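Local structure of carboxylesterase (Ferroplasma acidiphilum, 3WJ2) at residues B[117-122]-B[214-219]; B[236-241]-B[265-270]. The protein probably hydrolyses carboxylic ester bonds as a carboxylesterase with an alpha/beta-hydrolase fold. All coordinates share one frame; numbering follows the deposited sequence.

Interaction 1. Residues B[117-122]-B[214-219]; sequences LAPEHK and GNMYSK
Lys-122 runs across the end of helix 207-217, over the carbonyls of Met-216, Tyr-217 and Ser-218. Lys-122 CB rests 3.4 Å from Tyr-217 O and touches Lys-219 CG. Lys-122 CG lies 3.4 Å from Met-216 O, and Lys-122 CD comes 3.5 Å from Ser-218 O. The chain is extended as far as CE and then bends (chi4 -82°), which brings Lys-122 NZ over the helix end for hydrogen bonds to Met-216 O at 2.8 Å and Ser-218 O at 3.0 Å. It approaches Met-216 O from above the carbonyl plane, but Ser-218 O more nearly head-on, with a C=O...N angle of 154°. In this alpha/beta-hydrolase fold the loop after strand 109-113 is pinned to that helix, whose negative end probably favours a positive charge. A leucine in place of Lys-122 would probably leave the Met-216 and Ser-218 carbonyls without their charged donor. The peptide bond before Pro-119 is cis, and Pro-119 CB lies beside Met-216 SD at 3.9 Å, the two side chains pointing the same way. Small enough to sit close to the helix backbone, Ala-118 CB comes 3.4 Å from Met-216 O and meets the edge of the Tyr-217 ring, which stacks with Phe-87.

Interaction 2. Residues B[236-241]-B[265-270]; sequences DFSNLP and REAGVR
Phe-237 meets Ala-267 CB with its backbone C (3.6 Å) and its CB (3.9 Å); its ring leads away, with Leu-240 CD1 in plane at its edge and the Tyr-260 ring at about 85°. A second flat group, the Arg-265 guanidinium, has Val-269 O at its edge: Arg-265 NH1 donates in its own plane over 2.9 Å, from well above the carbonyl plane, while NE forms a salt bridge with Asp-8 of the second subunit. The contact joins the loop before strand 243-248 to the end of helix 254-266, where Gly-268, in a Schellman motif with positive phi, turns the chain so that Val-269 faces the loop. With CG1 anti to the backbone N (chi1 175°), the valine lays its methyls along the type II turn 237-240 and just past it: Val-269 CG2 lies 3.2 Å from Phe-237 O, Val-269 CG1 3.4 Å from Leu-240 O. An Asx turn braces this loop, Asp-236 OD1 accepting from Ser-238 N and OG. Two waters donate to Ala-267 O; one also donates to Ser-238 OG, the other accepts from Asn-239 N. Methyls suit so close an approach but offer no donor: buried Phe-237 O stays without a polar partner, while the waters make the polar link between the segments.

In the fold
The two contacts follow one another along the chain, both segments of interaction 1 preceding those of interaction 2, with centres 29 Å apart and nearest atoms about 16 Å apart. Both belong to the same alpha/beta-hydrolase fold. Interaction 1 joins the loop between strand 109-113 and helix 125-139 to the end of helix 207-217, with no other chain of the assembly touching it. Interaction 2 belongs to the beta-alpha-beta crossover of strand 243-248, helix 254-266 and strand 271-280, holding together the two turns that lead into these neighbouring parallel strands. Strand 271-280 is outermost within the chain, and the second subunit packs here, so interaction 2 also borders the assembly interface.

Interaction 1. Residues B[117-122]-B[214-219]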
loop_
_atom_site.group_PDB
_atom_site.type_symbol
_atom_site.label_atom_id
_atom_site.label_comp_id
_atom_site.label_asym_id
_atom_site.label_seq_id
_atom_site.Cartn_x
_atom_site.Cartn_y
_atom_site.Cartn_z
ATOM N N LEU B 117 -17.698 10.695 -29.763
ATOM C CA LEU B 117 -16.863 9.599 -29.351
ATOM C C LEU B 117 -15.730 9.348 -30.342
ATOM O O LEU B 117 -15.801 9.601 -31.534
ATOM C CB LEU B 117 -17.712 8.283 -29.216
ATOM C CG LEU B 117 -18.830 8.478 -28.228
ATOM C CD1 LEU B 117 -19.820 7.210 -28.397
ATOM C CD2 LEU B 117 -18.263 8.563 -26.820
ATOM N N ALA B 118 -14.643 8.789 -29.787
ATOM C CA ALA B 118 -13.427 8.478 -30.530
ATOM C C ALA B 118 -13.511 7.034 -31.022
ATOM O O ALA B 118 -14.328 6.225 -30.494
ATOM C CB ALA B 118 -12.252 8.570 -29.539
ATOM N N PRO B 119 -12.736 6.719 -32.097
ATOM C CA PRO B 119 -11.736 7.543 -32.790
ATOM C C PRO B 119 -12.312 8.398 -33.894
ATOM O O PRO B 119 -11.536 9.191 -34.483
ATOM C CB PRO B 119 -10.791 6.467 -33.434
ATOM C CG PRO B 119 -11.803 5.359 -33.730
ATOM C CD PRO B 119 -12.739 5.321 -32.565
ATOM N N GLU B 120 -13.633 8.284 -34.137
ATOM C CA GLU B 120 -14.190 9.107 -35.184
ATOM C C GLU B 120 -14.009 10.572 -34.847
ATOM O O GLU B 120 -13.805 11.399 -35.739
ATOM C CB GLU B 120 -15.648 8.759 -35.470
ATOM C CG GLU B 120 -15.885 7.311 -35.942
ATOM C CD GLU B 120 -16.101 6.275 -34.808
ATOM O OE1 GLU B 120 -16.591 5.160 -35.121
ATOM O OE2 GLU B 120 -15.839 6.576 -33.622
ATOM N N HIS B 121 -14.061 10.871 -33.549
ATOM C CA HIS B 121 -13.944 12.225 -33.052
ATOM C C HIS B 121 -12.878 12.169 -31.931
ATOM O O HIS B 121 -13.155 11.667 -30.816
ATOM C CB HIS B 121 -15.258 12.794 -32.523
ATOM C CG HIS B 121 -16.345 12.793 -33.531
ATOM N ND1 HIS B 121 -16.489 13.779 -34.482
ATOM C CD2 HIS B 121 -17.329 11.897 -33.739
ATOM C CE1 HIS B 121 -17.511 13.451 -35.267
ATOM N NE2 HIS B 121 -18.026 12.316 -34.845
ATOM N N LYS B 122 -11.698 12.624 -32.255
ATOM C CA LYS B 122 -10.594 12.563 -31.303
ATOM C C LYS B 122 -10.557 13.791 -30.414
ATOM O O LYS B 122 -11.231 14.838 -30.693
ATOM C CB LYS B 122 -9.275 12.406 -32.094
ATOM C CG LYS B 122 -9.157 10.925 -32.519
ATOM C CD LYS B 122 -7.949 10.697 -33.332
ATOM C CE LYS B 122 -7.804 9.274 -33.666
ATOM N NZ LYS B 122 -7.176 8.395 -32.629
ATOM N N GLY B 214 -6.783 5.139 -24.794
ATOM C CA GLY B 214 -6.048 6.400 -24.858
ATOM C C GLY B 214 -5.557 6.597 -26.251
ATOM O O GLY B 214 -5.509 7.712 -26.735
ATOM N N ASN B 215 -5.128 5.538 -26.931
ATOM C CA ASN B 215 -4.677 5.730 -28.298
ATOM C C ASN B 215 -5.854 6.093 -29.220
ATOM O O ASN B 215 -5.619 6.814 -30.201
ATOM C CB ASN B 215 -3.981 4.474 -28.825
ATOM C CG ASN B 215 -2.562 4.268 -28.222
ATOM O OD1 ASN B 215 -1.955 5.171 -27.642
ATOM N ND2 ASN B 215 -2.072 3.046 -28.327
ATOM N N MET B 216 -7.071 5.574 -28.976
ATOM C CA MET B 216 -8.179 5.957 -29.816
ATOM C C MET B 216 -8.589 7.415 -29.620
ATOM O O MET B 216 -9.014 8.081 -30.575
ATOM C CB MET B 216 -9.451 5.092 -29.634
ATOM C CG MET B 216 -9.327 3.586 -30.018
ATOM S SD MET B 216 -8.956 3.436 -31.798
ATOM C CE MET B 216 -8.584 1.694 -31.880
ATOM N N TYR B 217 -8.461 7.918 -28.404
ATOM C CA TYR B 217 -8.913 9.284 -28.099
ATOM C C TYR B 217 -7.864 10.349 -28.501
ATOM O O TYR B 217 -8.225 11.421 -28.985
ATOM C CB TYR B 217 -9.186 9.387 -26.584
ATOM C CG TYR B 217 -9.793 10.699 -26.063
ATOM C CD1 TYR B 217 -10.833 11.359 -26.750
ATOM C CD2 TYR B 217 -9.286 11.256 -24.866
ATOM C CE1 TYR B 217 -11.425 12.597 -26.207
ATOM C CE2 TYR B 217 -9.873 12.499 -24.369
ATOM C CZ TYR B 217 -10.831 13.115 -25.027
ATOM O OH TYR B 217 -11.341 14.226 -24.445
ATOM N N SER B 218 -6.602 10.049 -28.275
ATOM C CA SER B 218 -5.571 11.071 -28.560
ATOM C C SER B 218 -5.402 11.143 -30.057
ATOM O O SER B 218 -5.597 10.114 -30.767
ATOM C CB SER B 218 -4.257 10.699 -27.844
ATOM O OG SER B 218 -3.671 9.477 -28.420
ATOM N N LYS B 219 -5.100 12.335 -30.551
ATOM C CA LYS B 219 -4.643 12.479 -31.950
ATOM C C LYS B 219 -3.194 11.974 -32.112
ATOM O O LYS B 219 -2.849 11.271 -33.079
ATOM C CB LYS B 219 -4.719 13.919 -32.320
ATOM C CG LYS B 219 -6.018 14.287 -32.931
ATOM C CD LYS B 219 -5.814 15.568 -33.701
ATOM C CE LYS B 219 -7.064 15.909 -34.500
ATOM N NZ LYS B 219 -7.482 14.874 -35.519
#

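Interaction 2. Residues B[236-241]-B[265-270]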
loop_
_atom_site.group_PDB
_atom_site.type_symbol
_atom_site.label_atom_id
_atom_site.label_comp_id
_atom_site.label_asym_id
_atom_site.label_seq_id
_atom_site.Cartn_x
_atom_site.Cartn_y
_atom_site.Cartn_z
ATOM N N ASP B 236 -1.692 24.250 -11.526
ATOM C CA ASP B 236 -2.362 25.032 -10.527
ATOM C C ASP B 236 -3.784 24.459 -10.364
ATOM O O ASP B 236 -4.507 24.340 -11.378
ATOM C CB ASP B 236 -2.473 26.483 -11.022
ATOM C CG ASP B 236 -3.270 27.389 -10.077
ATOM O OD1 ASP B 236 -3.478 27.010 -8.936
ATOM O OD2 ASP B 236 -3.592 28.558 -10.444
ATOM N N PHE B 237 -4.146 24.091 -9.128
ATOM C CA PHE B 237 -5.517 23.654 -8.829
ATOM C C PHE B 237 -6.369 24.640 -8.070
ATOM O O PHE B 237 -7.473 24.296 -7.647
ATOM C CB PHE B 237 -5.412 22.285 -8.180
ATOM C CG PHE B 237 -4.755 21.294 -9.080
ATOM C CD1 PHE B 237 -5.503 20.701 -10.155
ATOM C CD2 PHE B 237 -3.471 20.915 -8.894
ATOM C CE1 PHE B 237 -4.872 19.791 -11.011
ATOM C CE2 PHE B 237 -2.824 20.051 -9.684
ATOM C CZ PHE B 237 -3.536 19.414 -10.791
ATOM N N SER B 238 -5.914 25.913 -7.922
ATOM C CA SER B 238 -6.694 26.927 -7.262
ATOM C C SER B 238 -7.983 27.247 -7.922
ATOM O O SER B 238 -8.067 27.246 -9.180
ATOM C CB SER B 238 -5.880 28.276 -7.295
ATOM O OG SER B 238 -4.606 28.028 -6.799
ATOM N N ASN B 239 -8.975 27.608 -7.115
ATOM C CA ASN B 239 -10.144 28.236 -7.577
ATOM C C ASN B 239 -10.970 27.324 -8.487
ATOM O O ASN B 239 -11.830 27.790 -9.233
ATOM C CB ASN B 239 -9.806 29.535 -8.304
ATOM C CG ASN B 239 -9.106 30.518 -7.337
ATOM O OD1 ASN B 239 -9.592 30.684 -6.212
ATOM N ND2 ASN B 239 -7.964 31.085 -7.729
ATOM N N LEU B 240 -10.786 26.032 -8.274
ATOM C CA LEU B 240 -11.723 25.033 -8.905
ATOM C C LEU B 240 -12.986 24.823 -8.055
ATOM O O LEU B 240 -12.993 25.098 -6.830
ATOM C CB LEU B 240 -10.978 23.714 -9.040
ATOM C CG LEU B 240 -9.893 23.750 -10.096
ATOM C CD1 LEU B 240 -9.055 22.523 -10.198
ATOM C CD2 LEU B 240 -10.478 24.115 -11.544
ATOM N N PRO B 241 -14.066 24.331 -8.667
ATOM C CA PRO B 241 -15.275 24.032 -7.916
ATOM C C PRO B 241 -15.114 22.933 -6.854
ATOM O O PRO B 241 -14.282 22.053 -7.012
ATOM C CB PRO B 241 -16.225 23.471 -8.996
ATOM C CG PRO B 241 -15.662 23.962 -10.359
ATOM C CD PRO B 241 -14.133 23.898 -10.079
ATOM N N ARG B 265 -7.090 19.707 -2.316
ATOM C CA ARG B 265 -7.117 20.202 -0.899
ATOM C C ARG B 265 -5.840 21.043 -0.631
ATOM O O ARG B 265 -6.022 22.039 0.058
ATOM C CB ARG B 265 -7.164 18.990 0.053
ATOM C CG ARG B 265 -8.553 18.222 -0.002
ATOM C CD ARG B 265 -9.692 19.129 0.422
ATOM N NE ARG B 265 -9.437 19.668 1.774
ATOM C CZ ARG B 265 -9.429 20.949 2.067
ATOM N NH1 ARG B 265 -9.620 21.878 1.137
ATOM N NH2 ARG B 265 -9.206 21.341 3.357
ATOM N N GLU B 266 -4.720 20.618 -1.184
ATOM C CA GLU B 266 -3.461 21.469 -1.074
ATOM C C GLU B 266 -3.655 22.865 -1.633
ATOM O O GLU B 266 -2.992 23.858 -1.114
ATOM C CB GLU B 266 -2.346 20.765 -1.792
ATOM C CG GLU B 266 -0.977 21.499 -1.803
ATOM C CD GLU B 266 -0.032 20.708 -2.662
ATOM O OE1 GLU B 266 -0.278 20.691 -3.898
ATOM O OE2 GLU B 266 0.927 20.075 -2.118
ATOM N N ALA B 267 -4.492 23.065 -2.665
ATOM C CA ALA B 267 -4.800 24.408 -3.281
ATOM C C ALA B 267 -5.957 25.131 -2.653
ATOM O O ALA B 267 -6.431 26.182 -3.099
ATOM C CB ALA B 267 -5.058 24.150 -4.799
ATOM N N GLY B 268 -6.520 24.533 -1.578
ATOM C CA GLY B 268 -7.610 25.061 -0.865
ATOM C C GLY B 268 -9.008 24.983 -1.432
ATOM O O GLY B 268 -9.879 25.797 -1.112
ATOM N N VAL B 269 -9.187 23.998 -2.335
ATOM C CA VAL B 269 -10.514 23.749 -2.935
ATOM C C VAL B 269 -11.223 22.727 -1.997
ATOM O O VAL B 269 -10.545 21.794 -1.590
ATOM C CB VAL B 269 -10.284 23.095 -4.269
ATOM C CG1 VAL B 269 -11.601 22.662 -4.951
ATOM C CG2 VAL B 269 -9.531 24.152 -5.239
ATOM N N ARG B 270 -12.487 22.973 -1.738
ATOM C CA ARG B 270 -13.326 22.023 -0.903
ATOM C C ARG B 270 -13.348 20.688 -1.657
ATOM O O ARG B 270 -13.531 20.709 -2.880
ATOM C CB ARG B 270 -14.736 22.492 -0.760
ATOM C CG ARG B 270 -14.933 23.461 0.386
ATOM C CD ARG B 270 -16.356 23.995 0.263
ATOM N NE ARG B 270 -17.312 22.949 0.596
ATOM C CZ ARG B 270 -18.567 22.802 0.168
ATOM N NH1 ARG B 270 -19.155 23.685 -0.676
ATOM N NH2 ARG B 270 -19.278 21.817 0.657
HETATM O O HOH W 1 -4.292 27.807 -3.866
HETATM O O HOH W 2 -8.428 27.761 -4.232
#